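Local coordinates for ESX-1 secretion system protein EccA1 (Mycobacterium tuberculosis, PDB 4F3V), which probably helps power the export of virulence factors through the ESX-1 type VII secretion system as an ATPase, of which this chain is the N-terminal, TPR-like domain, at residues 179-184 against 188-193; 45-50 against 55-60. All coordinates share one frame; numbering follows the deposited sequence.

Contact 1 of 2, residues 179-184 against 188-193. With SO4 (sulfate ion), chain E; SO4 (sulfate ion), chain G.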
ATOM      1  N   VAL A 179      -9.021  11.334   4.873  1.00 18.64           N
ATOM      2  CA  VAL A 179      -9.026  11.456   3.426  1.00 18.10           C
ATOM      3  C   VAL A 179     -10.410  11.168   2.835  1.00 19.07           C
ATOM      4  O   VAL A 179     -10.897  11.919   1.974  1.00 19.54           O
ATOM      5  CB  VAL A 179      -7.929  10.585   2.806  1.00 17.87           C
ATOM      6  CG1 VAL A 179      -8.099  10.474   1.298  1.00 18.09           C
ATOM      7  CG2 VAL A 179      -6.543  11.169   3.184  1.00 18.08           C
ATOM      8  N   ALA A 180     -11.013  10.057   3.264  1.00 19.06           N
ATOM      9  CA  ALA A 180     -12.365   9.689   2.839  1.00 19.83           C
ATOM     10  C   ALA A 180     -13.363  10.819   3.177  1.00 20.23           C
ATOM     11  O   ALA A 180     -14.176  11.220   2.338  1.00 21.20           O
ATOM     12  CB  ALA A 180     -12.790   8.350   3.480  1.00 18.60           C
ATOM     13  N   ALA A 181     -13.290  11.353   4.400  1.00 20.56           N
ATOM     14  CA  ALA A 181     -14.154  12.495   4.796  1.00 20.59           C
ATOM     15  C   ALA A 181     -13.991  13.712   3.895  1.00 21.05           C
ATOM     16  O   ALA A 181     -14.971  14.285   3.431  1.00 21.66           O
ATOM     17  CB  ALA A 181     -13.896  12.900   6.231  1.00 20.67           C
ATOM     18  N   ALA A 182     -12.748  14.081   3.617  1.00 20.64           N
ATOM     19  CA  ALA A 182     -12.455  15.205   2.719  1.00 20.89           C
ATOM     20  C   ALA A 182     -13.050  15.008   1.324  1.00 21.70           C
ATOM     21  O   ALA A 182     -13.664  15.929   0.774  1.00 22.77           O
ATOM     22  CB  ALA A 182     -10.958  15.422   2.643  1.00 19.92           C
ATOM     23  N   ASN A 183     -12.916  13.802   0.786  1.00 21.45           N
ATOM     24  CA  ASN A 183     -13.437  13.499  -0.533  1.00 22.24           C
ATOM     25  C   ASN A 183     -14.972  13.471  -0.592  1.00 23.15           C
ATOM     26  O   ASN A 183     -15.549  13.505  -1.675  1.00 23.93           O
ATOM     27  CB  ASN A 183     -12.833  12.186  -1.040  1.00 22.04           C
ATOM     28  CG  ASN A 183     -11.447  12.367  -1.641  1.00 21.92           C
ATOM     29  OD1 ASN A 183     -11.321  12.847  -2.755  1.00 23.30           O
ATOM     30  ND2 ASN A 183     -10.415  11.976  -0.915  1.00 20.71           N
ATOM     31  N   LEU A 184     -15.607  13.360   0.574  1.00 23.07           N
ATOM     32  CA  LEU A 184     -17.050  13.444   0.711  1.00 23.98           C
ATOM     33  C   LEU A 184     -17.510  14.859   1.148  1.00 25.46           C
ATOM     34  O   LEU A 184     -18.673  15.057   1.520  1.00 26.73           O
ATOM     35  CB  LEU A 184     -17.542  12.394   1.715  1.00 23.18           C
ATOM     36  CG  LEU A 184     -17.378  10.918   1.307  1.00 22.53           C
ATOM     37  CD1 LEU A 184     -17.509   9.980   2.507  1.00 21.37           C
ATOM     38  CD2 LEU A 184     -18.360  10.550   0.190  1.00 23.53           C
ATOM     39  N   THR A 188     -14.753  19.691   7.891  1.00 27.85           N
ATOM     40  CA  THR A 188     -14.444  19.891   9.304  1.00 28.81           C
ATOM     41  C   THR A 188     -14.000  18.584   9.944  1.00 27.83           C
ATOM     42  O   THR A 188     -13.014  18.553  10.678  1.00 27.07           O
ATOM     43  CB  THR A 188     -15.629  20.491  10.084  1.00 30.93           C
ATOM     44  OG1 THR A 188     -15.818  21.835   9.642  1.00 31.74           O
ATOM     45  CG2 THR A 188     -15.352  20.518  11.592  1.00 31.46           C
ATOM     46  N   GLU A 189     -14.743  17.508   9.668  1.00 27.93           N
ATOM     47  CA  GLU A 189     -14.374  16.181  10.134  1.00 27.51           C
ATOM     48  C   GLU A 189     -12.982  15.780   9.597  1.00 25.24           C
ATOM     49  O   GLU A 189     -12.159  15.260  10.353  1.00 24.12           O
ATOM     50  CB  GLU A 189     -15.450  15.154   9.731  1.00 28.99           C
ATOM     51  CG  GLU A 189     -15.049  13.711  10.030  1.00 29.12           C
ATOM     52  CD  GLU A 189     -16.133  12.687   9.769  1.00 29.96           C
ATOM     53  OE1 GLU A 189     -17.265  13.038   9.336  1.00 30.78           O
ATOM     54  OE2 GLU A 189     -15.828  11.502   9.993  1.00 30.50           O
ATOM     55  N   ALA A 190     -12.745  16.003   8.302  1.00 23.37           N
ATOM     56  CA  ALA A 190     -11.442  15.724   7.689  1.00 23.08           C
ATOM     57  C   ALA A 190     -10.310  16.432   8.442  1.00 23.68           C
ATOM     58  O   ALA A 190      -9.304  15.825   8.770  1.00 22.88           O
ATOM     59  CB  ALA A 190     -11.419  16.131   6.223  1.00 22.26           C
ATOM     60  N   GLU A 191     -10.510  17.697   8.772  1.00 25.19           N
ATOM     61  CA  GLU A 191      -9.491  18.468   9.495  1.00 26.26           C
ATOM     62  C   GLU A 191      -9.228  17.935  10.890  1.00 26.48           C
ATOM     63  O   GLU A 191      -8.076  17.784  11.269  1.00 25.55           O
ATOM     64  CB  GLU A 191      -9.883  19.937   9.534  1.00 27.98           C
ATOM     65  CG  GLU A 191      -9.832  20.574   8.160  1.00 28.34           C
ATOM     66  CD  GLU A 191     -10.700  21.813   8.029  1.00 30.52           C
ATOM     67  OE1 GLU A 191     -11.504  22.092   8.939  1.00 30.80           O
ATOM     68  OE2 GLU A 191     -10.580  22.496   6.981  1.00 32.54           O
ATOM     69  N   ARG A 192     -10.281  17.600  11.634  1.00 27.93           N
ATOM     70  CA  ARG A 192     -10.102  16.966  12.949  1.00 29.74           C
ATOM     71  C   ARG A 192      -9.325  15.619  12.822  1.00 28.03           C
ATOM     72  O   ARG A 192      -8.315  15.401  13.487  1.00 26.01           O
ATOM     73  CB  ARG A 192     -11.463  16.708  13.629  1.00 33.43           C
ATOM     74  CG  ARG A 192     -11.343  16.079  15.021  1.00 37.05           C
ATOM     75  CD  ARG A 192     -12.680  15.800  15.707  1.00 40.85           C
ATOM     76  NE  ARG A 192     -13.574  14.956  14.901  1.00 43.31           N
ATOM     77  CZ  ARG A 192     -13.617  13.616  14.896  1.00 44.22           C
ATOM     78  NH1 ARG A 192     -12.800  12.877  15.653  1.00 45.28           N
ATOM     79  NH2 ARG A 192     -14.492  12.999  14.109  1.00 44.89           N
ATOM     80  N   ARG A 193      -9.774  14.739  11.937  1.00 26.09           N
ATOM     81  CA  ARG A 193      -9.141  13.425  11.828  1.00 25.53           C
ATOM     82  C   ARG A 193      -7.712  13.479  11.306  1.00 24.72           C
ATOM     83  O   ARG A 193      -6.855  12.732  11.789  1.00 25.21           O
ATOM     84  CB  ARG A 193      -9.973  12.467  10.976  1.00 24.74           C
ATOM     85  CG  ARG A 193     -11.333  12.203  11.566  1.00 25.57           C
ATOM     86  CD  ARG A 193     -12.068  11.159  10.759  1.00 25.24           C
ATOM     87  NE  ARG A 193     -13.423  10.936  11.244  1.00 26.62           N
ATOM     88  CZ  ARG A 193     -13.732  10.246  12.344  1.00 27.92           C
ATOM     89  NH1 ARG A 193     -12.781   9.710  13.112  1.00 27.83           N
ATOM     90  NH2 ARG A 193     -15.010  10.088  12.684  1.00 29.35           N
TER
HETATM   91  S   SO4 E1003     -14.426   8.730  16.306  1.00 62.13           S
HETATM   92  O1  SO4 E1003     -14.041  10.141  16.553  1.00 62.06           O
HETATM   93  O2  SO4 E1003     -13.494   8.180  15.304  1.00 58.32           O
HETATM   94  O3  SO4 E1003     -14.292   7.916  17.531  1.00 64.28           O
HETATM   95  O4  SO4 E1003     -15.832   8.694  15.828  1.00 58.37           O
HETATM   96  S   SO4 G1005     -17.797  21.595   6.608  1.00 69.36           S
HETATM   97  O1  SO4 G1005     -19.032  22.259   7.079  1.00 70.10           O
HETATM   98  O2  SO4 G1005     -16.725  22.621   6.528  1.00 63.03           O
HETATM   99  O3  SO4 G1005     -17.450  20.504   7.554  1.00 60.22           O
HETATM  100  O4  SO4 G1005     -18.028  20.995   5.271  1.00 70.58           O
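Ala190 sets its methyl against the backbone and side chain of Ala182, its CB lying 3.6 Å from Ala182 N and 3.7 Å from Ala182 CB. The preceding residue, Ala181, points its own methyl at the opposite backbone and stops 3.9 Å from Ala190 N. With methyl groups at the closest approach, the antiparallel helices 167-183 and 187-198 run with segment axes 7.7 Å apart at 161°, and the CA atoms of Ala182 and Ala190 come within 5.1 Å. Alanine suits all three places: its short methyl makes contact while letting the backbones come this close.

Glu189 closes one flank. Its CG stands anti to the backbone N (chi1 173°), and the extended chain passes the Ala181 methyl, CG to CB 4.1 Å, before presenting its carboxylate to Arg193 one turn on. Arg193 grips side-on: NE meets the anti lone pair of Glu189 OE2 at 2.8 Å, and NH2 reaches the same oxygen from above the carboxylate plane. Both bonds lie in the guanidinium plane, which fixes its rotation. Arg192 lays NH2 over the centre of that guanidinium's face, and the two arginines share a sulfate, Arg193 NH1 giving a nearly straight bond to its O2 (2.8 Å, 176°).

The chemistry is thus divided: a buried seam of methyls, without hydrogen bonds between the segments, and a charged flank in which carboxylate and sulfate, the latter probably from the crystallisation liquor, probably offset the neighbouring positive charges.

Contact 2 of 2, residues 45-50 against 55-60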
ATOM      1  N   GLY A  45      13.053 -13.120  -3.241  1.00 15.50           N
ATOM      2  CA  GLY A  45      14.460 -12.687  -3.363  1.00 16.00           C
ATOM      3  C   GLY A  45      14.610 -11.591  -4.410  1.00 17.00           C
ATOM      4  O   GLY A  45      15.305 -10.597  -4.183  1.00 17.72           O
ATOM      5  N   ARG A  46      13.927 -11.739  -5.548  1.00 17.24           N
ATOM      6  CA  ARG A  46      13.979 -10.715  -6.603  1.00 18.33           C
ATOM      7  C   ARG A  46      13.428  -9.379  -6.105  1.00 19.01           C
ATOM      8  O   ARG A  46      14.024  -8.309  -6.368  1.00 19.37           O
ATOM      9  CB  ARG A  46      13.248 -11.159  -7.861  1.00 18.64           C
ATOM     10  CG  ARG A  46      13.973 -12.269  -8.612  1.00 19.19           C
ATOM     11  CD  ARG A  46      13.157 -12.840  -9.754  1.00 19.92           C
ATOM     12  NE  ARG A  46      12.781 -11.827 -10.734  1.00 21.48           N
ATOM     13  CZ  ARG A  46      12.560 -12.050 -12.036  1.00 22.53           C
ATOM     14  NH1 ARG A  46      12.650 -13.267 -12.565  1.00 22.63           N
ATOM     15  NH2 ARG A  46      12.216 -11.037 -12.806  1.00 23.98           N
ATOM     16  N   ILE A  47      12.311  -9.446  -5.373  1.00 18.50           N
ATOM     17  CA  ILE A  47      11.720  -8.256  -4.744  1.00 19.91           C
ATOM     18  C   ILE A  47      12.738  -7.589  -3.815  1.00 20.22           C
ATOM     19  O   ILE A  47      12.935  -6.385  -3.850  1.00 20.55           O
ATOM     20  CB  ILE A  47      10.432  -8.599  -3.948  1.00 19.54           C
ATOM     21  CG1 ILE A  47       9.319  -9.042  -4.906  1.00 19.83           C
ATOM     22  CG2 ILE A  47       9.992  -7.389  -3.132  1.00 21.12           C
ATOM     23  CD1 ILE A  47       8.025  -9.510  -4.236  1.00 20.26           C
ATOM     24  N   ARG A  48      13.402  -8.402  -2.995  1.00 19.06           N
ATOM     25  CA  ARG A  48      14.426  -7.878  -2.112  1.00 19.72           C
ATOM     26  C   ARG A  48      15.531  -7.132  -2.888  1.00 20.16           C
ATOM     27  O   ARG A  48      16.113  -6.179  -2.362  1.00 20.58           O
ATOM     28  CB  ARG A  48      15.027  -9.016  -1.301  1.00 19.15           C
ATOM     29  CG  ARG A  48      16.311  -8.693  -0.572  1.00 20.06           C
ATOM     30  CD  ARG A  48      16.090  -7.693   0.531  1.00 21.64           C
ATOM     31  NE  ARG A  48      17.335  -7.501   1.271  1.00 23.18           N
ATOM     32  CZ  ARG A  48      18.362  -6.765   0.860  1.00 24.09           C
ATOM     33  NH1 ARG A  48      18.330  -6.122  -0.297  1.00 24.36           N
ATOM     34  NH2 ARG A  48      19.439  -6.681   1.619  1.00 25.56           N
ATOM     35  N   CYS A  49      15.833  -7.588  -4.105  1.00 20.07           N
ATOM     36  CA  CYS A  49      16.906  -6.979  -4.915  1.00 21.70           C
ATOM     37  C   CYS A  49      16.425  -5.787  -5.725  1.00 23.73           C
ATOM     38  O   CYS A  49      17.154  -5.291  -6.558  1.00 24.65           O
ATOM     39  CB  CYS A  49      17.542  -8.008  -5.852  1.00 21.42           C
ATOM     40  SG  CYS A  49      18.360  -9.377  -4.999  1.00 20.58           S
ATOM     41  N   GLY A  50      15.199  -5.331  -5.493  1.00 24.80           N
ATOM     42  CA  GLY A  50      14.681  -4.132  -6.150  1.00 28.19           C
ATOM     43  C   GLY A  50      13.855  -4.411  -7.388  1.00 29.30           C
ATOM     44  O   GLY A  50      13.520  -3.500  -8.128  1.00 30.29           O
ATOM     45  N   VAL A  55       4.625  -8.359 -12.316  1.00 32.91           N
ATOM     46  CA  VAL A  55       4.621  -9.809 -12.573  1.00 30.88           C
ATOM     47  C   VAL A  55       5.362 -10.600 -11.459  1.00 27.27           C
ATOM     48  O   VAL A  55       4.925 -11.674 -11.032  1.00 24.86           O
ATOM     49  CB  VAL A  55       5.151 -10.116 -13.991  1.00 32.34           C
ATOM     50  CG1 VAL A  55       5.333 -11.612 -14.200  1.00 31.32           C
ATOM     51  CG2 VAL A  55       4.189  -9.537 -15.033  1.00 34.90           C
ATOM     52  N   THR A  56       6.451 -10.034 -10.954  1.00 25.48           N
ATOM     53  CA  THR A  56       7.203 -10.648  -9.880  1.00 23.41           C
ATOM     54  C   THR A  56       6.362 -10.816  -8.588  1.00 22.03           C
ATOM     55  O   THR A  56       6.354 -11.883  -7.967  1.00 19.85           O
ATOM     56  CB  THR A  56       8.501  -9.840  -9.627  1.00 23.62           C
ATOM     57  OG1 THR A  56       9.410 -10.026 -10.731  1.00 24.72           O
ATOM     58  CG2 THR A  56       9.146 -10.254  -8.358  1.00 21.45           C
ATOM     59  N   LEU A  57       5.650  -9.774  -8.194  1.00 22.92           N
ATOM     60  CA  LEU A  57       4.737  -9.852  -7.050  1.00 23.61           C
ATOM     61  C   LEU A  57       3.578 -10.847  -7.359  1.00 23.26           C
ATOM     62  O   LEU A  57       3.179 -11.641  -6.502  1.00 20.93           O
ATOM     63  CB  LEU A  57       4.192  -8.474  -6.737  1.00 26.70           C
ATOM     64  CG  LEU A  57       3.685  -8.142  -5.322  1.00 28.48           C
ATOM     65  CD1 LEU A  57       4.335  -8.944  -4.210  1.00 26.74           C
ATOM     66  CD2 LEU A  57       3.910  -6.648  -5.136  1.00 30.22           C
ATOM     67  N   PHE A  58       3.069 -10.829  -8.594  1.00 23.61           N
ATOM     68  CA  PHE A  58       2.016 -11.776  -8.957  1.00 24.69           C
ATOM     69  C   PHE A  58       2.491 -13.213  -8.781  1.00 22.06           C
ATOM     70  O   PHE A  58       1.759 -14.065  -8.271  1.00 20.00           O
ATOM     71  CB  PHE A  58       1.489 -11.584 -10.393  1.00 27.63           C
ATOM     72  CG  PHE A  58       0.714 -12.776 -10.906  1.00 30.16           C
ATOM     73  CD1 PHE A  58      -0.601 -12.985 -10.521  1.00 31.63           C
ATOM     74  CD2 PHE A  58       1.311 -13.728 -11.745  1.00 31.74           C
ATOM     75  CE1 PHE A  58      -1.323 -14.092 -10.963  1.00 33.02           C
ATOM     76  CE2 PHE A  58       0.593 -14.851 -12.177  1.00 32.66           C
ATOM     77  CZ  PHE A  58      -0.716 -15.027 -11.779  1.00 33.02           C
ATOM     78  N   ARG A  59       3.718 -13.476  -9.215  1.00 21.07           N
ATOM     79  CA  ARG A  59       4.250 -14.820  -9.178  1.00 20.35           C
ATOM     80  C   ARG A  59       4.480 -15.272  -7.761  1.00 18.37           C
ATOM     81  O   ARG A  59       4.317 -16.455  -7.465  1.00 17.00           O
ATOM     82  CB  ARG A  59       5.519 -14.935 -10.017  1.00 21.88           C
ATOM     83  CG  ARG A  59       5.206 -14.849 -11.490  1.00 25.48           C
ATOM     84  CD  ARG A  59       5.141 -16.252 -12.055  1.00 28.28           C
ATOM     85  NE  ARG A  59       4.424 -16.266 -13.315  1.00 32.93           N
ATOM     86  CZ  ARG A  59       3.501 -17.166 -13.675  1.00 36.46           C
ATOM     87  NH1 ARG A  59       3.128 -18.181 -12.882  1.00 37.02           N
ATOM     88  NH2 ARG A  59       2.929 -17.040 -14.856  1.00 39.85           N
ATOM     89  N   ALA A  60       4.913 -14.347  -6.896  1.00 17.42           N
ATOM     90  CA  ALA A  60       5.125 -14.677  -5.497  1.00 16.28           C
ATOM     91  C   ALA A  60       3.780 -15.089  -4.897  1.00 16.44           C
ATOM     92  O   ALA A  60       3.673 -16.118  -4.215  1.00 15.95           O
ATOM     93  CB  ALA A  60       5.737 -13.505  -4.740  1.00 16.56           C
TER
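Two consecutive helices joined by a tight turn, in a domain assigned to the TPR clan, bring helix 40-48 against helix 54-62. Ile47 and Thr56 form the centre of the contact, their CA atoms 7.2 Å apart. The two side chains slide past each other in opposite directions, so that Ile47 CG1 touches Thr56 CG2 at 3.7 Å. With Thr56 OG1 beside the backbone N (chi1 -70°), the CG2 methyl stands anti to that N and goes to isoleucine, while OG1 faces the polar side.

Farther along, Ile47 CD1 meets Leu57 CD1 at 3.7 Å, the side chains crossing at about a right angle. The CB of Leu57 leaves the backbone along the flank of the interface, and the methyl at the end of the chain makes the contact. Isoleucine suits the middle position: one branch reaches both partners, CG1 covering threonine and CD1 leucine.

On the polar side Arg46 bends at chi3 (58°) and brings NH2 to 3.6 Å from Thr56 OG1, an oblique approach. What binds both groups is Asp51 in the connecting turn, whose OD2 forms a salt bridge with Arg46 NE and a hydrogen bond with Thr56 OG1. One carboxylate oxygen thereby ties the two helices to the turn, and Arg46 NH1 has a further partner in Thr33 OG1 of helix 22-35.

The first helix ends in a Schellman motif, Gly50 N bonding to Ile47 O at 3.0 Å and Asp51 N to Arg46 O. Gly50 is the C-prime residue, with a positive phi of 96° that glycine accepts readily. The arrangement is thus a Schellman-capped helix joined by a short connection to the next helix of a TPR-clan domain.

Contact 1 and contact 2 each join two successive helices across a short turn, but at far-apart places in the elongated helical domain: their centres are about 36 Å apart, their nearest atoms about 22 Å, on opposite sides of the chain's centre. In sequence, 45-50 with 55-60 closes before 179-184 with 188-193 opens. Close alanine packing brings the helices together in contact 1, whereas contact 2 uses longer side chains and wider spacing. Bound ions lie near both: sulfates at Thr188 and at the arginines of contact 1, and a samarium ion about 6 Å from the Leu57 side chain in contact 2. The ATPase module belongs to the rest of the protein, outside this chain.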